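Side-chain contacts in transcription factor SPN1 (Saccharomyces cerevisiae, PDB 3NFQ), which takes part in regulating transcription by RNA polymerase II, interacting with SPT6 and SPT5, and may act in both the recruitment of TBP and the steps after it: residues K54-V59 and F96-S101; D23-A28 and N75-S80; R82-P87 and K100-A105. All blocks are in the same frame, centred on the assembly; numbering follows the deposited sequence.

Contact 1 (K54-V59 and F96-S101); sequences KLLPKV and FEIQKS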
loop_
_atom_site.group_PDB
_atom_site.type_symbol
_atom_site.label_atom_id
_atom_site.label_comp_id
_atom_site.label_asym_id
_atom_site.label_seq_id
_atom_site.Cartn_x
_atom_site.Cartn_y
_atom_site.Cartn_z
ATOM N N LYS A 54 2.568 9.368 9.492
ATOM C CA LYS A 54 2.567 10.785 9.207
ATOM C C LYS A 54 2.266 11.083 7.770
ATOM O O LYS A 54 1.731 12.137 7.473
ATOM C CB LYS A 54 3.925 11.421 9.512
ATOM C CG LYS A 54 4.224 11.496 10.985
ATOM C CD LYS A 54 5.518 12.326 11.149
ATOM C CE LYS A 54 6.051 12.199 12.546
ATOM N NZ LYS A 54 7.493 12.648 12.615
ATOM N N LEU A 55 2.717 10.203 6.853
ATOM C CA LEU A 55 2.486 10.384 5.451
ATOM C C LEU A 55 1.105 9.853 5.017
ATOM O O LEU A 55 0.616 10.231 3.979
ATOM C CB LEU A 55 3.589 9.708 4.636
ATOM C CG LEU A 55 3.682 9.896 3.120
ATOM C CD1 LEU A 55 3.723 11.396 2.639
ATOM C CD2 LEU A 55 4.911 9.162 2.618
ATOM N N LEU A 56 0.499 8.981 5.792
ATOM C CA LEU A 56 -0.746 8.310 5.355
ATOM C C LEU A 56 -1.869 9.235 4.817
ATOM O O LEU A 56 -2.455 8.958 3.784
ATOM C CB LEU A 56 -1.221 7.358 6.464
ATOM C CG LEU A 56 -2.504 6.550 6.182
ATOM C CD1 LEU A 56 -2.270 5.523 5.011
ATOM C CD2 LEU A 56 -2.954 5.876 7.456
ATOM N N PRO A 57 -2.174 10.328 5.524
ATOM C CA PRO A 57 -3.194 11.288 5.036
ATOM C C PRO A 57 -2.972 11.736 3.587
ATOM O O PRO A 57 -3.913 11.834 2.814
ATOM C CB PRO A 57 -3.031 12.487 5.979
ATOM C CG PRO A 57 -2.539 11.859 7.279
ATOM C CD PRO A 57 -1.587 10.737 6.806
ATOM N N LYS A 58 -1.743 12.012 3.210
ATOM C CA LYS A 58 -1.442 12.376 1.851
ATOM C C LYS A 58 -1.632 11.231 0.895
ATOM O O LYS A 58 -2.149 11.417 -0.220
ATOM C CB LYS A 58 -0.015 12.897 1.735
ATOM C CG LYS A 58 0.240 13.554 0.413
ATOM C CD LYS A 58 1.704 13.940 0.337
ATOM C CE LYS A 58 2.006 14.878 -0.825
ATOM N NZ LYS A 58 3.461 15.332 -0.667
ATOM N N VAL A 59 -1.246 10.018 1.314
ATOM C CA VAL A 59 -1.388 8.901 0.435
ATOM C C VAL A 59 -2.872 8.616 0.130
ATOM O O VAL A 59 -3.266 8.367 -1.024
ATOM C CB VAL A 59 -0.781 7.644 1.101
ATOM C CG1 VAL A 59 -1.183 6.408 0.365
ATOM C CG2 VAL A 59 0.758 7.782 1.221
ATOM N N PHE A 96 -3.526 -1.761 11.974
ATOM C CA PHE A 96 -4.853 -1.843 11.461
ATOM C C PHE A 96 -5.221 -0.576 10.685
ATOM O O PHE A 96 -5.859 -0.643 9.635
ATOM C CB PHE A 96 -5.873 -2.006 12.610
ATOM C CG PHE A 96 -7.290 -2.159 12.122
ATOM C CD1 PHE A 96 -7.693 -3.335 11.524
ATOM C CD2 PHE A 96 -8.210 -1.109 12.193
ATOM C CE1 PHE A 96 -9.010 -3.516 11.075
ATOM C CE2 PHE A 96 -9.526 -1.276 11.688
ATOM C CZ PHE A 96 -9.925 -2.500 11.141
ATOM N N GLU A 97 -4.858 0.597 11.231
ATOM C CA GLU A 97 -5.187 1.844 10.556
ATOM C C GLU A 97 -4.584 1.996 9.165
ATOM O O GLU A 97 -5.248 2.478 8.253
ATOM C CB GLU A 97 -4.711 3.027 11.422
ATOM C CG GLU A 97 -5.568 3.146 12.702
ATOM C CD GLU A 97 -5.304 2.066 13.774
ATOM O OE1 GLU A 97 -4.167 1.535 13.878
ATOM O OE2 GLU A 97 -6.251 1.794 14.547
ATOM N N ILE A 98 -3.342 1.529 8.996
ATOM C CA ILE A 98 -2.714 1.520 7.670
ATOM C C ILE A 98 -3.407 0.493 6.734
ATOM O O ILE A 98 -3.681 0.777 5.561
ATOM C CB ILE A 98 -1.205 1.262 7.780
ATOM C CG1 ILE A 98 -0.473 2.549 8.143
ATOM C CG2 ILE A 98 -0.628 0.656 6.364
ATOM C CD1 ILE A 98 0.853 2.298 8.747
ATOM N N GLN A 99 -3.708 -0.695 7.258
ATOM C CA GLN A 99 -4.369 -1.708 6.430
ATOM C C GLN A 99 -5.719 -1.202 5.960
ATOM O O GLN A 99 -6.017 -1.233 4.787
ATOM C CB GLN A 99 -4.587 -2.997 7.199
ATOM C CG GLN A 99 -3.311 -3.710 7.727
ATOM C CD GLN A 99 -3.652 -4.947 8.536
ATOM O OE1 GLN A 99 -4.547 -5.699 8.170
ATOM N NE2 GLN A 99 -2.930 -5.181 9.625
ATOM N N LYS A 100 -6.522 -0.714 6.892
ATOM C CA LYS A 100 -7.872 -0.307 6.556
ATOM C C LYS A 100 -7.890 0.913 5.628
ATOM O O LYS A 100 -8.670 0.975 4.661
ATOM C CB LYS A 100 -8.626 0.008 7.839
ATOM C CG LYS A 100 -10.071 0.169 7.521
ATOM C CD LYS A 100 -10.831 0.722 8.717
ATOM C CE LYS A 100 -12.319 0.627 8.392
ATOM N NZ LYS A 100 -13.079 0.821 9.652
ATOM N N SER A 101 -7.011 1.876 5.893
ATOM C CA SER A 101 -6.957 3.055 5.025
ATOM C C SER A 101 -6.523 2.712 3.629
ATOM O O SER A 101 -7.074 3.220 2.644
ATOM C CB SER A 101 -5.994 4.110 5.558
ATOM O OG SER A 101 -6.496 4.574 6.804
#
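Leu56 and Ser101 meet across two nearly parallel helices, 51-63 and 96-107, whose short segments lie 11.2 Å apart axis to axis at 10°. Across that spacing it is mainly Leu56 that reaches over. Its CB points toward helix 96-107, and CG stands anti to the backbone N (chi1 -179°), which carries the fork straight outward. There both methyls straddle Ser101 CB, CD1 and CD2 each 4.0 Å from it, and CD2 goes on to lie 3.8 Å from Ser101 OG and 4.2 Å from Ile98 CG1. The same methyl also grazes the carbonyl oxygen of Glu97.

A leucine methyl can sit against a serine hydroxyl because that hydroxyl is turned back into its own helix. Ser101 OG, beside its backbone N, donates to Glu97 O at 2.8 Å; the backbone N of Ser101 reaches the same oxygen from the opposite face of the carbonyl plane, so two donors of one residue grip that oxygen. With an alanine at this position the hydroxyl is gone, and Glu97 O would probably keep only the backbone donor of these two, while Leu56 CD2 is likely to lose the polar atom it packs on.

Leu56 also touches Trp84 of helix 77-85, Ile98 reaches back to Lys52 and Val53, and Ser101 meets Val60, so Leu56 lies where helices 51-63, 77-85 and 96-107 of the conserved central domain meet, while helix 136-149 packs on Phe96 and Gln99.

Contact 2 (D23-A28 and N75-S80); sequences DEMNIA and NNLLQS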
loop_
_atom_site.group_PDB
_atom_site.type_symbol
_atom_site.label_atom_id
_atom_site.label_comp_id
_atom_site.label_asym_id
_atom_site.label_seq_id
_atom_site.Cartn_x
_atom_site.Cartn_y
_atom_site.Cartn_z
ATOM N N ASP A 23 8.459 7.724 -4.059
ATOM C CA ASP A 23 9.705 7.839 -3.280
ATOM C C ASP A 23 9.486 8.166 -1.832
ATOM O O ASP A 23 10.130 7.598 -0.973
ATOM C CB ASP A 23 10.636 8.948 -3.849
ATOM C CG ASP A 23 11.136 8.666 -5.288
ATOM O OD1 ASP A 23 11.201 7.492 -5.718
ATOM O OD2 ASP A 23 11.516 9.675 -5.979
ATOM N N GLU A 24 8.619 9.131 -1.525
ATOM C CA GLU A 24 8.373 9.422 -0.139
ATOM C C GLU A 24 7.820 8.222 0.622
ATOM O O GLU A 24 8.106 8.066 1.811
ATOM C CB GLU A 24 7.338 10.528 0.018
ATOM C CG GLU A 24 7.789 11.911 -0.514
ATOM C CD GLU A 24 8.742 12.621 0.452
ATOM O OE1 GLU A 24 8.618 12.382 1.678
ATOM O OE2 GLU A 24 9.609 13.413 -0.013
HETATM N N MSE A 25 6.939 7.453 -0.028
HETATM C CA MSE A 25 6.372 6.277 0.657
HETATM C C MSE A 25 7.452 5.278 0.939
HETATM O O MSE A 25 7.478 4.647 2.014
HETATM C CB MSE A 25 5.248 5.667 -0.215
HETATM C CG MSE A 25 4.057 6.541 -0.216
HETATM SE SE MSE A 25 2.622 5.589 -1.285
HETATM C CE MSE A 25 2.118 4.295 0.140
ATOM N N ASN A 26 8.346 5.073 -0.036
ATOM C CA ASN A 26 9.418 4.096 0.186
ATOM C C ASN A 26 10.379 4.551 1.278
ATOM O O ASN A 26 10.846 3.737 2.060
ATOM C CB ASN A 26 10.251 3.823 -1.101
ATOM C CG ASN A 26 9.436 3.245 -2.211
ATOM O OD1 ASN A 26 9.834 3.307 -3.409
ATOM N ND2 ASN A 26 8.276 2.686 -1.863
ATOM N N ILE A 27 10.685 5.845 1.305
ATOM C CA ILE A 27 11.592 6.380 2.345
ATOM C C ILE A 27 10.927 6.207 3.697
ATOM O O ILE A 27 11.527 5.779 4.663
ATOM C CB ILE A 27 11.891 7.877 2.105
ATOM C CG1 ILE A 27 12.849 8.025 0.922
ATOM C CG2 ILE A 27 12.470 8.511 3.406
ATOM C CD1 ILE A 27 12.821 9.428 0.237
ATOM N N ALA A 28 9.646 6.512 3.788
ATOM C CA ALA A 28 8.970 6.306 5.087
ATOM C C ALA A 28 8.968 4.865 5.544
ATOM O O ALA A 28 9.169 4.553 6.733
ATOM C CB ALA A 28 7.548 6.841 5.023
ATOM N N ASN A 75 2.286 4.910 -13.260
ATOM C CA ASN A 75 3.602 5.056 -12.609
ATOM C C ASN A 75 3.946 4.048 -11.504
ATOM O O ASN A 75 4.876 4.281 -10.735
ATOM C CB ASN A 75 3.741 6.472 -12.090
ATOM C CG ASN A 75 3.757 7.468 -13.227
ATOM O OD1 ASN A 75 2.732 8.079 -13.556
ATOM N ND2 ASN A 75 4.879 7.533 -13.914
ATOM N N ASN A 76 3.171 2.964 -11.411
ATOM C CA ASN A 76 3.419 1.878 -10.477
ATOM C C ASN A 76 3.478 2.360 -9.029
ATOM O O ASN A 76 4.250 1.841 -8.221
ATOM C CB ASN A 76 4.731 1.149 -10.859
ATOM C CG ASN A 76 4.820 -0.277 -10.312
ATOM O OD1 ASN A 76 5.912 -0.870 -10.279
ATOM N ND2 ASN A 76 3.692 -0.846 -9.919
ATOM N N LEU A 77 2.665 3.353 -8.676
ATOM C CA LEU A 77 2.542 3.715 -7.290
ATOM C C LEU A 77 2.062 2.532 -6.420
ATOM O O LEU A 77 2.378 2.435 -5.237
ATOM C CB LEU A 77 1.596 4.894 -7.152
ATOM C CG LEU A 77 1.466 5.532 -5.759
ATOM C CD1 LEU A 77 2.772 6.123 -5.241
ATOM C CD2 LEU A 77 0.356 6.622 -5.745
ATOM N N LEU A 78 1.313 1.613 -7.002
ATOM C CA LEU A 78 0.870 0.430 -6.219
ATOM C C LEU A 78 2.024 -0.396 -5.660
ATOM O O LEU A 78 1.888 -1.126 -4.706
ATOM C CB LEU A 78 -0.081 -0.402 -7.059
ATOM C CG LEU A 78 -1.438 0.193 -7.392
ATOM C CD1 LEU A 78 -2.342 -0.845 -8.154
ATOM C CD2 LEU A 78 -2.068 0.647 -6.090
ATOM N N GLN A 79 3.202 -0.240 -6.240
ATOM C CA GLN A 79 4.377 -0.910 -5.675
ATOM C C GLN A 79 4.658 -0.427 -4.273
ATOM O O GLN A 79 4.998 -1.188 -3.387
ATOM C CB GLN A 79 5.621 -0.630 -6.531
ATOM C CG GLN A 79 6.712 -1.684 -6.208
ATOM C CD GLN A 79 7.952 -1.433 -7.030
ATOM O OE1 GLN A 79 8.467 -2.341 -7.699
ATOM N NE2 GLN A 79 8.402 -0.194 -7.025
ATOM N N SER A 80 4.636 0.879 -4.106
ATOM C CA SER A 80 4.824 1.463 -2.780
ATOM C C SER A 80 3.684 1.125 -1.813
ATOM O O SER A 80 3.941 0.948 -0.646
ATOM C CB SER A 80 4.938 2.971 -2.880
ATOM O OG SER A 80 6.128 3.354 -3.575
HETATM O O HOH W 1 6.493 2.233 0.184
HETATM O O HOH W 2 8.087 1.796 -5.200
#
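Asn26 and Ser80 mark the closest backbone approach, with CA atoms 6.1 Å apart, where a turn in the long helix 10-42 passes the first turn of helix 77-85. Residues 23-28 are helical throughout; 75-80 begins as a loop, with Asn76 at positive phi (57°), before the chain turns into the helix. This is helix-on-helix packing in an all-helical domain related to the TFIIS N-terminal bundle, and it shows how a small residue permits close approach: Ser80 directs its CB toward helix 10-42 and is met by two neighbours.

The first is Met25, present as selenomethionine. Its CB lies 3.8 Å from Ser80 CB, and the chain, bent at its last torsion (chi3 77°), lays SE against the same CB and sends CE over the Ser80 carbonyl. SE also meets Leu77 CD1 at 4.0 Å, the two side chains crossing at about a right angle. Leu55 and Val59 of helix 51-63 pack against Met25 as well.

The second neighbour, Asn26, is polar. Its ND2 makes a weak, bent hydrogen bond to Ser80 OG (2.8 Å, 125° at the hydrogen). Ser80 OG is also bonded to Lys22 O, one turn back in helix 10-42. Two waters extend the link: water 1 accepts from Asn26 ND2 and donates to Ser80 O, while water 2 donates a hydrogen bond to Asn26 OD1 at 2.9 Å and accepts one from Gln79 NE2 at 2.7 Å.

Contact 3 (R82-P87 and K100-A105); sequences RIWLEP and KSLFAA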
loop_
_atom_site.group_PDB
_atom_site.type_symbol
_atom_site.label_atom_id
_atom_site.label_comp_id
_atom_site.label_asym_id
_atom_site.label_seq_id
_atom_site.Cartn_x
_atom_site.Cartn_y
_atom_site.Cartn_z
ATOM N N ARG A 82 2.010 -1.621 -1.954
ATOM C CA ARG A 82 2.280 -2.973 -1.607
ATOM C C ARG A 82 3.350 -3.073 -0.556
ATOM O O ARG A 82 3.267 -3.920 0.339
ATOM C CB ARG A 82 2.772 -3.677 -2.874
ATOM C CG ARG A 82 3.201 -5.080 -2.632
ATOM C CD ARG A 82 4.314 -5.324 -3.631
ATOM N NE ARG A 82 5.551 -5.351 -2.964
ATOM C CZ ARG A 82 6.772 -5.197 -3.471
ATOM N NH1 ARG A 82 7.064 -4.917 -4.741
ATOM N NH2 ARG A 82 7.745 -5.312 -2.593
ATOM N N ILE A 83 4.385 -2.238 -0.660
ATOM C CA ILE A 83 5.459 -2.276 0.378
ATOM C C ILE A 83 4.916 -1.915 1.782
ATOM O O ILE A 83 5.307 -2.504 2.797
ATOM C CB ILE A 83 6.596 -1.298 -0.011
ATOM C CG1 ILE A 83 7.408 -1.941 -1.134
ATOM C CG2 ILE A 83 7.591 -1.064 1.161
ATOM C CD1 ILE A 83 8.279 -0.891 -1.891
ATOM N N TRP A 84 4.023 -0.922 1.851
ATOM C CA TRP A 84 3.369 -0.653 3.135
ATOM C C TRP A 84 2.562 -1.826 3.696
ATOM O O TRP A 84 2.570 -2.052 4.896
ATOM C CB TRP A 84 2.493 0.611 3.058
ATOM C CG TRP A 84 3.275 1.856 3.030
ATOM C CD1 TRP A 84 4.563 2.021 2.607
ATOM C CD2 TRP A 84 2.808 3.140 3.411
ATOM N NE1 TRP A 84 4.915 3.345 2.676
ATOM C CE2 TRP A 84 3.865 4.049 3.193
ATOM C CE3 TRP A 84 1.605 3.614 3.939
ATOM C CZ2 TRP A 84 3.766 5.375 3.480
ATOM C CZ3 TRP A 84 1.488 4.976 4.208
ATOM C CH2 TRP A 84 2.551 5.841 3.984
ATOM N N LEU A 85 1.908 -2.615 2.837
ATOM C CA LEU A 85 0.986 -3.663 3.305
ATOM C C LEU A 85 1.720 -4.961 3.585
ATOM O O LEU A 85 1.248 -5.789 4.361
ATOM C CB LEU A 85 -0.054 -3.913 2.194
ATOM C CG LEU A 85 -1.145 -2.806 2.097
ATOM C CD1 LEU A 85 -2.024 -3.017 0.868
ATOM C CD2 LEU A 85 -1.959 -2.781 3.384
ATOM N N GLU A 86 2.841 -5.165 2.912
ATOM C CA GLU A 86 3.431 -6.506 2.938
ATOM C C GLU A 86 3.918 -6.918 4.309
ATOM O O GLU A 86 4.396 -6.085 5.111
ATOM C CB GLU A 86 4.559 -6.634 1.878
ATOM C CG GLU A 86 5.880 -6.123 2.281
ATOM C CD GLU A 86 6.866 -5.960 1.094
ATOM O OE1 GLU A 86 6.629 -6.546 0.035
ATOM O OE2 GLU A 86 7.882 -5.244 1.243
ATOM N N PRO A 87 3.809 -8.224 4.604
ATOM C CA PRO A 87 4.247 -8.714 5.888
ATOM C C PRO A 87 5.742 -8.698 5.974
ATOM O O PRO A 87 6.442 -8.857 4.959
ATOM C CB PRO A 87 3.738 -10.176 5.934
ATOM C CG PRO A 87 3.477 -10.526 4.555
ATOM C CD PRO A 87 3.152 -9.266 3.790
ATOM N N LYS A 100 -6.522 -0.714 6.892
ATOM C CA LYS A 100 -7.872 -0.307 6.556
ATOM C C LYS A 100 -7.890 0.913 5.628
ATOM O O LYS A 100 -8.670 0.975 4.661
ATOM C CB LYS A 100 -8.626 0.008 7.839
ATOM C CG LYS A 100 -10.071 0.169 7.521
ATOM C CD LYS A 100 -10.831 0.722 8.717
ATOM C CE LYS A 100 -12.319 0.627 8.392
ATOM N NZ LYS A 100 -13.079 0.821 9.652
ATOM N N SER A 101 -7.011 1.876 5.893
ATOM C CA SER A 101 -6.957 3.055 5.025
ATOM C C SER A 101 -6.523 2.712 3.629
ATOM O O SER A 101 -7.074 3.220 2.644
ATOM C CB SER A 101 -5.994 4.110 5.558
ATOM O OG SER A 101 -6.496 4.574 6.804
ATOM N N LEU A 102 -5.478 1.900 3.520
ATOM C CA LEU A 102 -5.043 1.516 2.161
ATOM C C LEU A 102 -6.037 0.652 1.403
ATOM O O LEU A 102 -6.273 0.852 0.188
ATOM C CB LEU A 102 -3.658 0.862 2.198
ATOM C CG LEU A 102 -2.503 1.771 2.641
ATOM C CD1 LEU A 102 -1.177 0.955 2.625
ATOM C CD2 LEU A 102 -2.373 2.947 1.744
ATOM N N PHE A 103 -6.649 -0.307 2.086
ATOM C CA PHE A 103 -7.607 -1.155 1.408
ATOM C C PHE A 103 -8.859 -0.341 1.019
ATOM O O PHE A 103 -9.434 -0.538 -0.023
ATOM C CB PHE A 103 -7.953 -2.395 2.269
ATOM C CG PHE A 103 -7.064 -3.596 1.988
ATOM C CD1 PHE A 103 -6.130 -4.024 2.930
ATOM C CD2 PHE A 103 -7.207 -4.307 0.806
ATOM C CE1 PHE A 103 -5.314 -5.173 2.668
ATOM C CE2 PHE A 103 -6.392 -5.442 0.557
ATOM C CZ PHE A 103 -5.467 -5.850 1.478
ATOM N N ALA A 104 -9.258 0.630 1.822
ATOM C CA ALA A 104 -10.402 1.427 1.414
ATOM C C ALA A 104 -10.085 2.261 0.178
ATOM O O ALA A 104 -10.917 2.419 -0.736
ATOM C CB ALA A 104 -10.883 2.354 2.606
ATOM N N ALA A 105 -8.872 2.810 0.124
ATOM C CA ALA A 105 -8.429 3.543 -1.050
ATOM C C ALA A 105 -8.298 2.657 -2.274
ATOM O O ALA A 105 -8.662 3.091 -3.355
ATOM C CB ALA A 105 -7.092 4.283 -0.745
#
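Leu102 packs against Trp84 and Leu85 in a purely apolar contact near the middle of the domain, where the last turn of helix 77-85 faces helix 96-107. All four touching residues are buried. One methyl carries most of it: Leu102 CD1 lies 3.7 Å from Trp84 CB and 3.8 Å from Leu85 CG, with Leu85 CD2 almost as near. With CG anti to its carbonyl carbon (chi1 -65°) and the chain then extended, Leu102 drives this methyl between Trp84 CB and the branch point of Leu85. It crosses Trp84 at about a right angle, touching CB and, more loosely, CE3 at 4.1 Å. Leu85 instead runs past Leu102 in the opposite direction.

The segments belong to the region assigned to the TFIIS N-terminal family, a helical bundle, and here helices 77-85 and 96-107 meet through apolar side chains in the core of that bundle. Phe103 adds a second point of contact: its CE1 meets Leu85 CD2 at 4.2 Å, while Leu85 CD1 lies above one face, offset toward the rim. The ring of Phe103 also makes an edge-to-face contact with Tyr128, whose hydroxyl is hydrogen-bonded to Leu85 O. The buried indole nitrogen of Trp84 is satisfied on another side, by a hydrogen bond to Met25 O of helix 10-42.

Beyond the apolar core, Arg82 and Glu86 form a salt bridge at the end of helix 77-85: NH2 lies 3.1 Å from Glu86 OE1, which it meets on the syn side of the carboxylate, and NE adds a weak bond to the same oxygen.

In the fold
Trp84 joins the three contacts. Its hydrogen bond to Met25 ties contact 3 to contact 2, whose centres are about 12 Å apart. The six-membered ring of the indole serves contact 1: Trp84 CZ3 is 3.9 Å from Leu56 CD1, and Trp84 CH2 is 3.8 Å from Val59 CG2. Contacts 1 and 3 are the nearest pair, with centres about 8 Å apart, and their segments overlap at Lys100 and Ser101 of helix 96-107. Contacts 1 and 2, with centres about 13 Å apart, touch directly: Val59 CG2 lies 3.8 Å from Met25 CG, and Leu55 CD2 lies 3.5 Å from Glu24 O. Helices 10-42, 51-63, 77-85 and 96-107 are thus tied into one packed unit.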